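Local coordinates for protein L-asparaginase 1 (Escherichia coli, PDB 6NXC) that catalyses the hydrolysis of L-asparagine to L-aspartate and ammonium and works as an allosteric cytoplasmic homotetramer, at residues 110-115 and 181-186; 137-142 and 187-192; 174-179 and 192-197. The protein carries 1 engineered substitution. All blocks are in the same frame, centred on the assembly; numbering follows the deposited sequence.

Interaction 1 (110-115 and 181-186); sequences GTDTMA and TAKAHA. Engineered in segment 181-186: Ala-182 (natural residue Thr). With EDO (1,2-ethanediol), chain R.
Lys-183 reaches across to Thr-111 and Asp-112 with a side chain stretched to its full length, so that its ammonium arrives between the hydroxyl of one and the carboxylate of the other. CG stands anti to the backbone N (chi1 -171°), and the three torsions beyond it are also close to 180°, which carries NZ as far from the strand as the chain allows. There Lys-183 NZ donates to Thr-111 OG1 at 2.8 Å. It also forms a salt bridge with Asp-112 OD1 at 2.9 Å, meeting that oxygen almost in line with the CG-OD1 bond. On the way, Lys-183 CD passes the backbone of Thr-111, 3.6 Å from Thr-111 O. Thr-111 and Asp-112 both belong to the substrate-binding site, and this Thr-Lys-Asp constellation is consistent with the second triad known from bacterial-type asparaginases; here the backbone N atoms of Thr-111 and Asp-112 hold a citrate, probably from the crystallisation liquor. The other carboxylate oxygen, Asp-112 OD2, accepts from Asn-266 of the second subunit, so the aspartate is pinned from both subunits. A 1,2-ethanediol, probably also from the liquor, bridges the polar group: its O1 receives Lys-183 NZ at 2.6 Å and donates to Ala-186 O, while its O2 donates to Asp-112 OD1 at 2.7 Å. At the other end of the contact the methyl Ala-115 CB, at the start of helix 114-124, packs against Thr-181 OG1 at 3.3 Å. That hydroxyl has its polar partner in Gly-178 O. Ala-115 CB also lies 4.0 Å from the CA of Ala-182, an engineered residue (threonine in nature) whose own CB points away from segment 110-115.

Interaction 2 (137-142 and 187-192); sequences SQIPLA and DGFDAF
Gln-138 and Gly-188 make the hydrogen bond that joins the two segments: Gln-138 NE2 donates to Gly-188 O over 2.7 Å. The N-H points well at its acceptor (160°), and the oxygen lies close to the plane of the amide. Seen from the carbonyl, however, the donor stands above the peptide plane, 36° out of it. A bend at chi2 (-86°) turns the glutamine chain aside and brings the amide to the glycine carbonyl, where Ala-191 CB packs 3.6 Å from Gln-138 NE2. Beside this polar link runs an apolar one, in which Ile-139 CD1 reaches the far end of the Phe-189 ring, 3.7 Å from Phe-189 CZ; the approach is oblique. Further out, Gln-138 NE2 also donates to Ala-186 O, and Gln-138 OE1 makes a weak bond with Thr-111 OG1, which probably fixes the rotation of the amide. Cutting the glutamine back to an alanine is likely to leave Gly-188 O and Ala-186 O without their common donor and to open a gap beside Ala-191. On the backbone side, Asp-147 OD2 and OD1 accept from Gln-138 N and Ile-139 N, and Ser-137 OG donates to Ile-139 O at 3.0 Å, from above the carbonyl plane. Gly-204 of the third subunit packs on both Ile-139 and Phe-189, while Asp-187 turns its carboxylate to Lys-297 N of the second subunit. Loop 137-142 follows strand 132-135, as the Thr-34 and Thr-111 loops follow strands 25-32 and 104-108; with Gln-138 touching substrate-binding Thr-111, the arrangement is consistent with a second shell of the asparaginase active site, set where neighbouring parallel strands of an alpha/beta sheet end.

Interaction 3 (174-179 and 192-197); sequences RLYRGN and FASPNL. With EDO (1,2-ethanediol), chain Q.
The Tyr-176 ring and the Arg-177 guanidinium, consecutive on strand 174-177, are the flat groups that meet segment 192-197. Leu-197 CD2 lies over one face of the guanidinium, 3.5 Å above its plane and displaced toward the rim, nearest to Arg-177 NH1 at 3.6 Å. Leu-197 CD2 also lies 3.9 Å from Arg-177 CB; the bend at chi3 (-71°) brings the guanidinium back over the same methyl. The guanidinium's polar ties point elsewhere: NE to Glu-166 in a salt bridge, NH1 to Gly-352 O and NH2 to Pro-213 O, which probably hold the group in one orientation. The tyrosine ring is met obliquely, with Ser-194 CB 3.5 Å from Tyr-176 CD1; further along it, the backbone of Ala-193 and Phe-192 passes its outer end. The serine hydroxyl is turned anti to its own nitrogen (chi1 177°), and Ser-194 OG donates to Leu-197 O at 2.8 Å, across the type I beta turn 194-197. A water ties the two segments together, accepting from Arg-177 N at 2.9 Å and donating to Ser-194 OG. Beyond the turn, Asn-196 ND2 donates to an ethanediol O1 at 2.7 Å, and its OD1 accepts from Gly-296 N; the diol is also bonded to Met-294 O and Gly-296 O. The contact thus lays the returning strand of the 182-193 beta hairpin, with its turn, against strand 174-177 of the mixed sheet in the N-terminal asparaginase domain.

Each contact draws on the chain between strand 174-177 and the turn 194-197, which includes the hairpin of strands 182-183 and 192-193. Ala-182 N of interaction 1 probably bonds to Ala-193 O of interaction 3 at 2.9 Å, and Ala-184 N to Ala-191 O of interaction 2 at 2.7 Å. Phe-192 closes the range of interaction 2 and opens that of interaction 3, whose centres are about 16 Å apart, and its CZ lies 3.4 Å from Thr-111 O of interaction 1. Interaction 1 lies between two sites: its Thr-111 side chain is about 5 Å from that of the catalytic Thr-34, while the side chain of the engineered Ala-182 is about 3 Å from the asparagine bound at the allosteric site.

Interaction 1 (110-115 and 181-186)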
loop_
_atom_site.group_PDB
_atom_site.type_symbol
_atom_site.label_atom_id
_atom_site.label_comp_id
_atom_site.label_asym_id
_atom_site.label_seq_id
_atom_site.Cartn_x
_atom_site.Cartn_y
_atom_site.Cartn_z
ATOM N N GLY B 110 6.342 15.820 20.716
ATOM C CA GLY B 110 7.384 14.993 20.072
ATOM C C GLY B 110 6.770 13.770 19.472
ATOM O O GLY B 110 5.720 13.258 20.001
ATOM N N THR B 111 7.319 13.281 18.375
ATOM C CA THR B 111 6.696 12.100 17.712
ATOM C C THR B 111 6.888 10.817 18.554
ATOM O O THR B 111 6.015 9.913 18.494
ATOM C CB THR B 111 7.232 11.911 16.278
ATOM O OG1 THR B 111 8.661 11.750 16.426
ATOM C CG2 THR B 111 6.789 13.088 15.431
ATOM N N ASP B 112 7.927 10.694 19.365
ATOM C CA ASP B 112 8.286 9.362 19.926
ATOM C C ASP B 112 7.149 8.797 20.767
ATOM O O ASP B 112 6.918 7.565 20.721
ATOM C CB ASP B 112 9.596 9.419 20.709
ATOM C CG ASP B 112 10.853 9.316 19.857
ATOM O OD1 ASP B 112 10.765 9.122 18.663
ATOM O OD2 ASP B 112 11.901 9.500 20.443
ATOM N N THR B 113 6.425 9.619 21.527
ATOM C CA THR B 113 5.363 9.094 22.427
ATOM C C THR B 113 4.051 9.804 22.121
ATOM O O THR B 113 3.126 9.706 22.923
ATOM C CB THR B 113 5.763 9.121 23.895
ATOM O OG1 THR B 113 5.769 10.500 24.340
ATOM C CG2 THR B 113 7.096 8.466 24.143
ATOM N N MET B 114 3.926 10.396 20.980
ATOM C CA MET B 114 2.665 11.120 20.604
ATOM C C MET B 114 1.453 10.179 20.643
ATOM O O MET B 114 0.397 10.647 21.045
ATOM C CB MET B 114 2.731 11.602 19.164
ATOM C CG MET B 114 1.773 12.712 18.930
ATOM S SD MET B 114 1.835 13.247 17.125
ATOM C CE MET B 114 3.384 13.973 17.099
ATOM N N ALA B 115 1.621 8.928 20.212
ATOM C CA ALA B 115 0.468 8.029 20.226
ATOM C C ALA B 115 0.083 7.679 21.667
ATOM O O ALA B 115 -1.149 7.380 21.880
ATOM C CB ALA B 115 0.732 6.840 19.347
ATOM N N THR B 181 -3.761 4.790 17.125
ATOM C CA THR B 181 -2.504 5.107 16.423
ATOM C C THR B 181 -1.289 4.472 17.075
ATOM O O THR B 181 -1.276 4.150 18.314
ATOM C CB THR B 181 -2.171 6.578 16.329
ATOM O OG1 THR B 181 -2.030 7.113 17.640
ATOM C CG2 THR B 181 -3.195 7.323 15.555
ATOM N N ALA B 182 -0.256 4.331 16.255
ATOM C CA ALA B 182 1.073 3.877 16.755
ATOM C C ALA B 182 2.093 4.517 15.809
ATOM O O ALA B 182 1.777 4.685 14.576
ATOM C CB ALA B 182 1.208 2.389 16.762
ATOM N N LYS B 183 3.253 4.857 16.330
ATOM C CA LYS B 183 4.348 5.332 15.464
ATOM C C LYS B 183 4.909 4.098 14.792
ATOM O O LYS B 183 5.670 3.452 15.438
ATOM C CB LYS B 183 5.481 6.059 16.177
ATOM C CG LYS B 183 6.498 6.722 15.277
ATOM C CD LYS B 183 7.427 7.626 16.112
ATOM C CE LYS B 183 8.568 8.185 15.314
ATOM N NZ LYS B 183 9.413 9.110 16.132
ATOM N N ALA B 184 4.697 3.932 13.509
ATOM C CA ALA B 184 5.031 2.676 12.802
ATOM C C ALA B 184 6.293 2.875 11.970
ATOM O O ALA B 184 6.949 1.878 11.634
ATOM C CB ALA B 184 3.862 2.254 11.960
ATOM N N HIS B 185 6.611 4.092 11.502
ATOM C CA HIS B 185 7.725 4.299 10.548
ATOM C C HIS B 185 8.668 5.315 11.180
ATOM O O HIS B 185 8.360 6.477 11.043
ATOM C CB HIS B 185 7.189 4.689 9.128
ATOM C CG HIS B 185 6.201 3.699 8.600
ATOM N ND1 HIS B 185 6.529 2.361 8.377
ATOM C CD2 HIS B 185 4.868 3.806 8.412
ATOM C CE1 HIS B 185 5.450 1.682 8.026
ATOM N NE2 HIS B 185 4.387 2.556 7.995
ATOM N N ALA B 186 9.833 4.915 11.716
ATOM C CA ALA B 186 10.628 5.851 12.532
ATOM C C ALA B 186 11.241 6.915 11.634
ATOM O O ALA B 186 11.516 7.991 12.161
ATOM C CB ALA B 186 11.710 5.091 13.240
HETATM C C1 EDO R . 12.436 9.875 14.699
HETATM O O1 EDO R . 11.519 8.810 14.645
HETATM C C2 EDO R . 12.853 10.364 16.071
HETATM O O2 EDO R . 13.036 9.345 17.134
#

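Interaction 2 (137-142 and 187-192)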
loop_
_atom_site.group_PDB
_atom_site.type_symbol
_atom_site.label_atom_id
_atom_site.label_comp_id
_atom_site.label_asym_id
_atom_site.label_seq_id
_atom_site.Cartn_x
_atom_site.Cartn_y
_atom_site.Cartn_z
ATOM N N SER B 137 6.282 16.897 14.224
ATOM C CA SER B 137 7.010 16.717 12.979
ATOM C C SER B 137 8.226 15.862 13.197
ATOM O O SER B 137 8.727 15.686 14.334
ATOM C CB SER B 137 7.434 18.050 12.410
ATOM O OG SER B 137 8.250 18.693 13.328
ATOM N N GLN B 138 8.590 15.217 12.135
ATOM C CA GLN B 138 9.771 14.356 12.120
ATOM C C GLN B 138 11.032 15.200 11.962
ATOM O O GLN B 138 12.099 14.694 12.310
ATOM C CB GLN B 138 9.725 13.366 10.963
ATOM C CG GLN B 138 8.712 12.280 11.148
ATOM C CD GLN B 138 9.244 11.112 11.944
ATOM O OE1 GLN B 138 9.510 11.298 13.149
ATOM N NE2 GLN B 138 9.374 9.950 11.304
ATOM N N ILE B 139 10.963 16.340 11.342
ATOM C CA ILE B 139 12.108 17.301 11.165
ATOM C C ILE B 139 11.691 18.611 11.823
ATOM O O ILE B 139 10.611 19.173 11.538
ATOM C CB ILE B 139 12.368 17.493 9.637
ATOM C CG1 ILE B 139 12.866 16.178 8.997
ATOM C CG2 ILE B 139 13.344 18.626 9.349
ATOM C CD1 ILE B 139 13.137 16.298 7.555
ATOM N N PRO B 140 12.592 19.247 12.567
ATOM C CA PRO B 140 12.312 20.571 13.158
ATOM C C PRO B 140 11.982 21.706 12.206
ATOM O O PRO B 140 12.494 21.722 11.136
ATOM C CB PRO B 140 13.635 20.916 13.850
ATOM C CG PRO B 140 14.230 19.558 14.148
ATOM C CD PRO B 140 13.888 18.669 12.970
ATOM N N LEU B 141 11.087 22.613 12.614
ATOM C CA LEU B 141 10.669 23.765 11.796
ATOM C C LEU B 141 11.917 24.566 11.365
ATOM O O LEU B 141 11.943 25.090 10.245
ATOM C CB LEU B 141 9.674 24.516 12.690
ATOM C CG LEU B 141 8.618 25.376 12.031
ATOM C CD1 LEU B 141 7.646 24.559 11.206
ATOM C CD2 LEU B 141 7.861 26.152 13.102
ATOM N N ALA B 142 12.970 24.570 12.198
ATOM C CA ALA B 142 14.261 25.304 12.015
ATOM C C ALA B 142 15.143 24.637 10.957
ATOM O O ALA B 142 16.109 25.254 10.533
ATOM C CB ALA B 142 15.031 25.364 13.332
ATOM N N ASP B 187 11.531 6.591 10.362
ATOM C CA ASP B 187 12.312 7.495 9.505
ATOM C C ASP B 187 11.397 8.232 8.499
ATOM O O ASP B 187 11.849 9.174 7.833
ATOM C CB ASP B 187 13.464 6.783 8.848
ATOM C CG ASP B 187 14.572 6.481 9.859
ATOM O OD1 ASP B 187 15.320 7.450 10.248
ATOM O OD2 ASP B 187 14.624 5.313 10.312
ATOM N N GLY B 188 10.136 7.907 8.469
ATOM C CA GLY B 188 9.239 8.345 7.386
ATOM C C GLY B 188 8.517 9.595 7.726
ATOM O O GLY B 188 8.166 9.788 8.849
ATOM N N PHE B 189 8.127 10.368 6.744
ATOM C CA PHE B 189 7.126 11.392 7.027
ATOM C C PHE B 189 5.754 10.786 7.369
ATOM O O PHE B 189 4.965 11.499 7.928
ATOM C CB PHE B 189 7.018 12.342 5.851
ATOM C CG PHE B 189 8.198 13.246 5.654
ATOM C CD1 PHE B 189 8.600 14.113 6.673
ATOM C CD2 PHE B 189 9.011 13.180 4.551
ATOM C CE1 PHE B 189 9.694 14.955 6.517
ATOM C CE2 PHE B 189 10.106 14.007 4.405
ATOM C CZ PHE B 189 10.469 14.882 5.364
ATOM N N ASP B 190 5.388 9.649 6.776
ATOM C CA ASP B 190 4.142 8.891 7.215
ATOM C C ASP B 190 4.479 8.122 8.505
ATOM O O ASP B 190 4.355 6.924 8.533
ATOM C CB ASP B 190 3.755 7.934 6.071
ATOM C CG ASP B 190 4.843 6.911 5.716
ATOM O OD1 ASP B 190 6.063 7.138 6.012
ATOM O OD2 ASP B 190 4.500 5.841 5.188
ATOM N N ALA B 191 4.884 8.762 9.575
ATOM C CA ALA B 191 5.441 8.075 10.762
ATOM C C ALA B 191 4.372 7.226 11.424
ATOM O O ALA B 191 4.650 6.245 12.083
ATOM C CB ALA B 191 5.909 9.188 11.664
ATOM N N PHE B 192 3.114 7.705 11.364
ATOM C CA PHE B 192 2.052 7.083 12.217
ATOM C C PHE B 192 1.175 6.171 11.343
ATOM O O PHE B 192 0.831 6.553 10.222
ATOM C CB PHE B 192 1.260 8.187 12.897
ATOM C CG PHE B 192 2.058 8.845 14.009
ATOM C CD1 PHE B 192 2.183 8.210 15.212
ATOM C CD2 PHE B 192 2.776 9.981 13.773
ATOM C CE1 PHE B 192 2.937 8.724 16.261
ATOM C CE2 PHE B 192 3.616 10.451 14.766
ATOM C CZ PHE B 192 3.727 9.801 15.980
#

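Interaction 3 (174-179 and 192-197)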
loop_
_atom_site.group_PDB
_atom_site.type_symbol
_atom_site.label_atom_id
_atom_site.label_comp_id
_atom_site.label_asym_id
_atom_site.label_seq_id
_atom_site.Cartn_x
_atom_site.Cartn_y
_atom_site.Cartn_z
ATOM N N ARG B 174 -3.325 12.869 7.010
ATOM C CA ARG B 174 -4.381 11.994 7.553
ATOM C C ARG B 174 -4.654 12.361 9.015
ATOM O O ARG B 174 -3.767 12.761 9.705
ATOM C CB ARG B 174 -3.967 10.536 7.462
ATOM C CG ARG B 174 -3.990 10.092 5.985
ATOM C CD ARG B 174 -3.181 8.834 5.711
ATOM N NE ARG B 174 -3.842 8.134 4.592
ATOM C CZ ARG B 174 -4.062 6.805 4.484
ATOM N NH1 ARG B 174 -3.629 5.931 5.394
ATOM N NH2 ARG B 174 -4.689 6.355 3.410
ATOM N N LEU B 175 -5.932 12.340 9.343
ATOM C CA LEU B 175 -6.388 12.410 10.718
ATOM C C LEU B 175 -6.755 11.020 11.189
ATOM O O LEU B 175 -7.710 10.436 10.611
ATOM C CB LEU B 175 -7.557 13.365 10.832
ATOM C CG LEU B 175 -7.982 13.759 12.247
ATOM C CD1 LEU B 175 -6.996 14.631 12.940
ATOM C CD2 LEU B 175 -9.409 14.288 12.263
ATOM N N TYR B 176 -6.162 10.603 12.319
ATOM C CA TYR B 176 -6.377 9.272 12.911
ATOM C C TYR B 176 -7.116 9.404 14.249
ATOM O O TYR B 176 -6.903 10.401 14.966
ATOM C CB TYR B 176 -5.051 8.575 13.128
ATOM C CG TYR B 176 -4.231 8.387 11.875
ATOM C CD1 TYR B 176 -4.489 7.395 10.952
ATOM C CD2 TYR B 176 -3.160 9.206 11.609
ATOM C CE1 TYR B 176 -3.681 7.214 9.837
ATOM C CE2 TYR B 176 -2.382 9.089 10.463
ATOM C CZ TYR B 176 -2.589 8.020 9.615
ATOM O OH TYR B 176 -1.824 7.913 8.473
ATOM N N ARG B 177 -7.887 8.370 14.578
ATOM C CA ARG B 177 -8.362 8.250 15.978
ATOM C C ARG B 177 -7.156 8.051 16.885
ATOM O O ARG B 177 -6.370 7.151 16.656
ATOM C CB ARG B 177 -9.348 7.109 16.079
ATOM C CG ARG B 177 -9.862 6.963 17.488
ATOM C CD ARG B 177 -11.002 5.948 17.687
ATOM N NE ARG B 177 -12.230 6.514 17.063
ATOM C CZ ARG B 177 -13.219 5.823 16.558
ATOM N NH1 ARG B 177 -13.231 4.515 16.670
ATOM N NH2 ARG B 177 -14.218 6.469 15.947
ATOM N N GLY B 178 -6.963 8.904 17.871
ATOM C CA GLY B 178 -5.759 8.873 18.746
ATOM C C GLY B 178 -5.478 7.528 19.351
ATOM O O GLY B 178 -4.274 7.134 19.299
ATOM N N ASN B 179 -6.522 6.881 19.907
ATOM C CA ASN B 179 -6.345 5.624 20.660
ATOM C C ASN B 179 -6.253 4.450 19.707
ATOM O O ASN B 179 -6.325 3.290 20.234
ATOM C CB ASN B 179 -7.369 5.457 21.767
ATOM C CG ASN B 179 -8.791 5.526 21.239
ATOM O OD1 ASN B 179 -9.045 5.045 20.103
ATOM N ND2 ASN B 179 -9.732 5.805 22.164
ATOM N N PHE B 192 3.114 7.705 11.364
ATOM C CA PHE B 192 2.052 7.083 12.217
ATOM C C PHE B 192 1.175 6.171 11.343
ATOM O O PHE B 192 0.831 6.553 10.222
ATOM C CB PHE B 192 1.260 8.187 12.897
ATOM C CG PHE B 192 2.058 8.845 14.009
ATOM C CD1 PHE B 192 2.183 8.210 15.212
ATOM C CD2 PHE B 192 2.776 9.981 13.773
ATOM C CE1 PHE B 192 2.937 8.724 16.261
ATOM C CE2 PHE B 192 3.616 10.451 14.766
ATOM C CZ PHE B 192 3.727 9.801 15.980
ATOM N N ALA B 193 0.612 5.145 11.951
ATOM C CA ALA B 193 -0.485 4.414 11.337
ATOM C C ALA B 193 -1.574 4.149 12.368
ATOM O O ALA B 193 -1.326 4.290 13.600
ATOM C CB ALA B 193 0.104 3.167 10.795
ATOM N N SER B 194 -2.681 3.683 11.844
ATOM C CA SER B 194 -3.879 3.258 12.588
ATOM C C SER B 194 -4.180 1.842 12.083
ATOM O O SER B 194 -4.929 1.653 11.179
ATOM C CB SER B 194 -4.938 4.225 12.261
ATOM O OG SER B 194 -6.073 3.808 12.897
ATOM N N PRO B 195 -3.481 0.813 12.555
ATOM C CA PRO B 195 -3.443 -0.438 11.844
ATOM C C PRO B 195 -4.766 -1.185 11.831
ATOM O O PRO B 195 -4.988 -1.958 10.895
ATOM C CB PRO B 195 -2.324 -1.274 12.516
ATOM C CG PRO B 195 -1.802 -0.483 13.636
ATOM C CD PRO B 195 -2.518 0.859 13.667
ATOM N N ASN B 196 -5.657 -0.943 12.779
ATOM C CA ASN B 196 -6.930 -1.681 12.868
ATOM C C ASN B 196 -8.116 -0.750 12.656
ATOM O O ASN B 196 -9.225 -1.174 12.811
ATOM C CB ASN B 196 -7.030 -2.349 14.221
ATOM C CG ASN B 196 -6.067 -3.476 14.349
ATOM O OD1 ASN B 196 -5.940 -4.338 13.468
ATOM N ND2 ASN B 196 -5.332 -3.425 15.410
ATOM N N LEU B 197 -7.918 0.495 12.262
ATOM C CA LEU B 197 -9.079 1.348 11.863
ATOM C C LEU B 197 -8.652 2.259 10.724
ATOM O O LEU B 197 -7.595 2.842 10.772
ATOM C CB LEU B 197 -9.450 2.191 13.106
ATOM C CG LEU B 197 -10.747 2.962 13.006
ATOM C CD1 LEU B 197 -11.909 2.019 13.096
ATOM C CD2 LEU B 197 -10.853 4.159 13.989
HETATM C C1 EDO Q . -3.002 -4.764 17.573
HETATM O O1 EDO Q . -3.425 -5.091 16.312
HETATM C C2 EDO Q . -2.596 -3.424 17.499
HETATM O O2 EDO Q . -1.460 -3.210 16.837
HETATM O O HOH W 1 -8.006 6.183 12.702
#